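PDB 3KBB: phosphorylated carbohydrates phosphatase TM_1254 from Thermotoga maritima msb8, which removes phosphate from sugar phosphates such as erythrose 4-phosphate, fructose 6-phosphate, 2-deoxyglucose 6-phosphate and mannose 6-phosphate, using a divalent metal ion. Local coordinates for residues E74-F79 against A114-R119. Numbering follows the deposited sequence. Where two conformers were deposited one is given.
Sequences EKKRVF and ALERLR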
loop_
_atom_site.group_PDB
_atom_site.type_symbol
_atom_site.label_atom_id
_atom_site.label_comp_id
_atom_site.label_asym_id
_atom_site.label_seq_id
_atom_site.Cartn_x
_atom_site.Cartn_y
_atom_site.Cartn_z
ATOM N N GLU A 74 -17.095 9.111 -0.909
ATOM C CA GLU A 74 -16.993 8.445 -2.207
ATOM C C GLU A 74 -15.882 7.384 -2.261
ATOM O O GLU A 74 -16.059 6.326 -2.877
ATOM C CB GLU A 74 -16.841 9.467 -3.346
ATOM C CG GLU A 74 -17.986 10.487 -3.458
ATOM C CD GLU A 74 -19.376 9.900 -3.787
ATOM O OE1 GLU A 74 -19.568 8.652 -3.856
ATOM O OE2 GLU A 74 -20.300 10.740 -3.976
ATOM N N LYS A 75 -14.746 7.653 -1.617
ATOM C CA LYS A 75 -13.678 6.649 -1.519
ATOM C C LYS A 75 -14.148 5.388 -0.779
ATOM O O LYS A 75 -13.851 4.271 -1.198
ATOM C CB LYS A 75 -12.426 7.233 -0.859
ATOM C CG LYS A 75 -11.664 8.183 -1.755
ATOM C CD LYS A 75 -10.485 8.859 -1.039
ATOM C CE LYS A 75 -9.256 7.932 -0.950
ATOM N NZ LYS A 75 -8.078 8.680 -0.435
ATOM N N LYS A 76 -14.900 5.570 0.305
ATOM C CA LYS A 76 -15.422 4.441 1.072
ATOM C C LYS A 76 -16.299 3.556 0.212
ATOM O O LYS A 76 -16.159 2.336 0.230
ATOM C CB LYS A 76 -16.215 4.933 2.301
ATOM C CG LYS A 76 -15.346 5.327 3.499
ATOM C CD LYS A 76 -14.625 4.109 4.098
ATOM C CE LYS A 76 -14.343 4.277 5.592
ATOM N NZ LYS A 76 -13.445 5.430 5.889
ATOM N N ARG A 77 -17.201 4.184 -0.534
ATOM C CA ARG A 77 -18.145 3.490 -1.390
ATOM C C ARG A 77 -17.433 2.744 -2.497
ATOM O O ARG A 77 -17.709 1.563 -2.724
ATOM C CB ARG A 77 -19.122 4.482 -2.005
ATOM C CG ARG A 77 -20.071 5.115 -1.008
ATOM C CD ARG A 77 -21.161 5.895 -1.728
ATOM N NE ARG A 77 -21.681 7.010 -0.936
ATOM C CZ ARG A 77 -22.622 6.912 0.001
ATOM N NH1 ARG A 77 -23.169 5.735 0.299
ATOM N NH2 ARG A 77 -23.016 8.001 0.651
ATOM N N VAL A 78 -16.537 3.445 -3.192
ATOM C CA VAL A 78 -15.789 2.855 -4.284
ATOM C C VAL A 78 -14.944 1.685 -3.764
ATOM O O VAL A 78 -14.958 0.604 -4.370
ATOM C CB VAL A 78 -14.925 3.905 -5.046
ATOM C CG1 VAL A 78 -14.060 3.251 -6.121
ATOM C CG2 VAL A 78 -15.826 4.976 -5.695
ATOM N N PHE A 79 -14.229 1.895 -2.650
ATOM C CA PHE A 79 -13.305 0.856 -2.138
ATOM C C PHE A 79 -14.133 -0.328 -1.686
ATOM O O PHE A 79 -13.854 -1.489 -2.036
ATOM C CB PHE A 79 -12.441 1.373 -0.982
ATOM C CG PHE A 79 -11.352 2.340 -1.398
ATOM C CD1 PHE A 79 -11.225 2.786 -2.717
ATOM C CD2 PHE A 79 -10.459 2.816 -0.456
ATOM C CE1 PHE A 79 -10.232 3.689 -3.084
ATOM C CE2 PHE A 79 -9.473 3.738 -0.813
ATOM C CZ PHE A 79 -9.346 4.161 -2.126
ATOM N N ALA A 114 -6.471 1.514 7.719
ATOM C CA ALA A 114 -5.896 0.307 7.152
ATOM C C ALA A 114 -6.647 -0.931 7.597
ATOM O O ALA A 114 -6.965 -1.794 6.792
ATOM C CB ALA A 114 -4.401 0.177 7.543
ATOM N N LEU A 115 -6.965 -1.022 8.895
ATOM C CA LEU A 115 -7.693 -2.185 9.404
ATOM C C LEU A 115 -9.057 -2.366 8.762
ATOM O O LEU A 115 -9.475 -3.510 8.546
ATOM C CB LEU A 115 -7.802 -2.140 10.947
ATOM C CG LEU A 115 -6.475 -2.377 11.688
ATOM C CD1 LEU A 115 -6.610 -2.106 13.229
ATOM C CD2 LEU A 115 -5.939 -3.788 11.474
ATOM N N GLU A 116 -9.758 -1.276 8.458
ATOM C CA GLU A 116 -11.074 -1.317 7.793
ATOM C C GLU A 116 -10.943 -2.086 6.463
ATOM O O GLU A 116 -11.715 -3.001 6.133
ATOM C CB GLU A 116 -11.545 0.114 7.503
ATOM C CG GLU A 116 -11.944 0.957 8.710
ATOM C CD GLU A 116 -12.397 2.375 8.343
ATOM O OE1 GLU A 116 -12.742 2.618 7.160
ATOM O OE2 GLU A 116 -12.399 3.256 9.242
ATOM N N ARG A 117 -9.929 -1.685 5.684
ATOM C CA ARG A 117 -9.666 -2.314 4.367
ATOM C C ARG A 117 -9.344 -3.786 4.510
ATOM O O ARG A 117 -9.922 -4.633 3.832
ATOM C CB ARG A 117 -8.495 -1.635 3.655
ATOM C CG ARG A 117 -8.814 -0.305 3.013
ATOM C CD ARG A 117 -7.617 0.181 2.207
ATOM N NE ARG A 117 -7.521 1.635 2.259
ATOM C CZ ARG A 117 -6.425 2.336 2.031
ATOM N NH1 ARG A 117 -5.272 1.733 1.733
ATOM N NH2 ARG A 117 -6.488 3.657 2.125
ATOM N N LEU A 118 -8.414 -4.099 5.403
ATOM C CA LEU A 118 -7.994 -5.478 5.580
ATOM C C LEU A 118 -9.157 -6.333 6.059
ATOM O O LEU A 118 -9.281 -7.498 5.677
ATOM C CB LEU A 118 -6.869 -5.558 6.608
ATOM C CG LEU A 118 -5.509 -5.015 6.176
ATOM C CD1 LEU A 118 -4.625 -4.967 7.405
ATOM C CD2 LEU A 118 -4.917 -5.919 5.082
ATOM N N ARG A 119 -9.977 -5.780 6.952
ATOM C CA ARG A 119 -11.130 -6.534 7.477
ATOM C C ARG A 119 -12.144 -6.852 6.382
ATOM O O ARG A 119 -12.630 -7.990 6.297
ATOM C CB ARG A 119 -11.793 -5.811 8.652
ATOM C CG ARG A 119 -12.725 -6.734 9.488
ATOM C CD ARG A 119 -13.220 -6.025 10.772
ATOM N NE ARG A 119 -13.817 -6.942 11.758
ATOM C CZ ARG A 119 -13.117 -7.687 12.623
ATOM N NH1 ARG A 119 -11.790 -7.645 12.623
ATOM N NH2 ARG A 119 -13.743 -8.487 13.478
#
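Glu116 meets Lys76 in a salt bridge, with OE1 of Glu116 3.2 Å from NZ of Lys76. The same OE1 lies only 2.8 Å from CE of Lys76, too short for a carbon-oxygen contact, and Glu116 was modelled in two conformers, one of which is described, so the exact placement of the two ends is doubtful. The glutamate chain is extended beyond CG (chi2 180°), whereas the lysine bends at chi2 (-67°) and again at chi4, and the two side chains cross at about a right angle. OE2 of Glu116 stands farther off, 4.1 Å from NZ of Lys76; a long, weak ion pair joins OE2 to Arg112.

The helices brought together, 64-82 and 111-120, belong to different parts of a HAD-superfamily phosphatase: the first to the helical cap, the second to the α/β core, where it follows strand 102-106 of the parallel sheet. Their backbones remain well apart, the nearest CA atoms, those of Phe79 and Arg117, being 8.1 Å from each other, and only 146 Å² is buried in total.

Arg117, also modelled twice, reaches the ring of Phe79 obliquely. Its NE lies 4.2 Å from CD2 of Phe79, and the guanidinium plane is perpendicular to the ring. Arg117 NH2 forms a salt bridge with Glu113, one turn earlier, while the side chain comes within about 9 Å of that of Asp7, the probable nucleophile, and about 6 Å of a bound sulfate, probably from the crystallisation liquor.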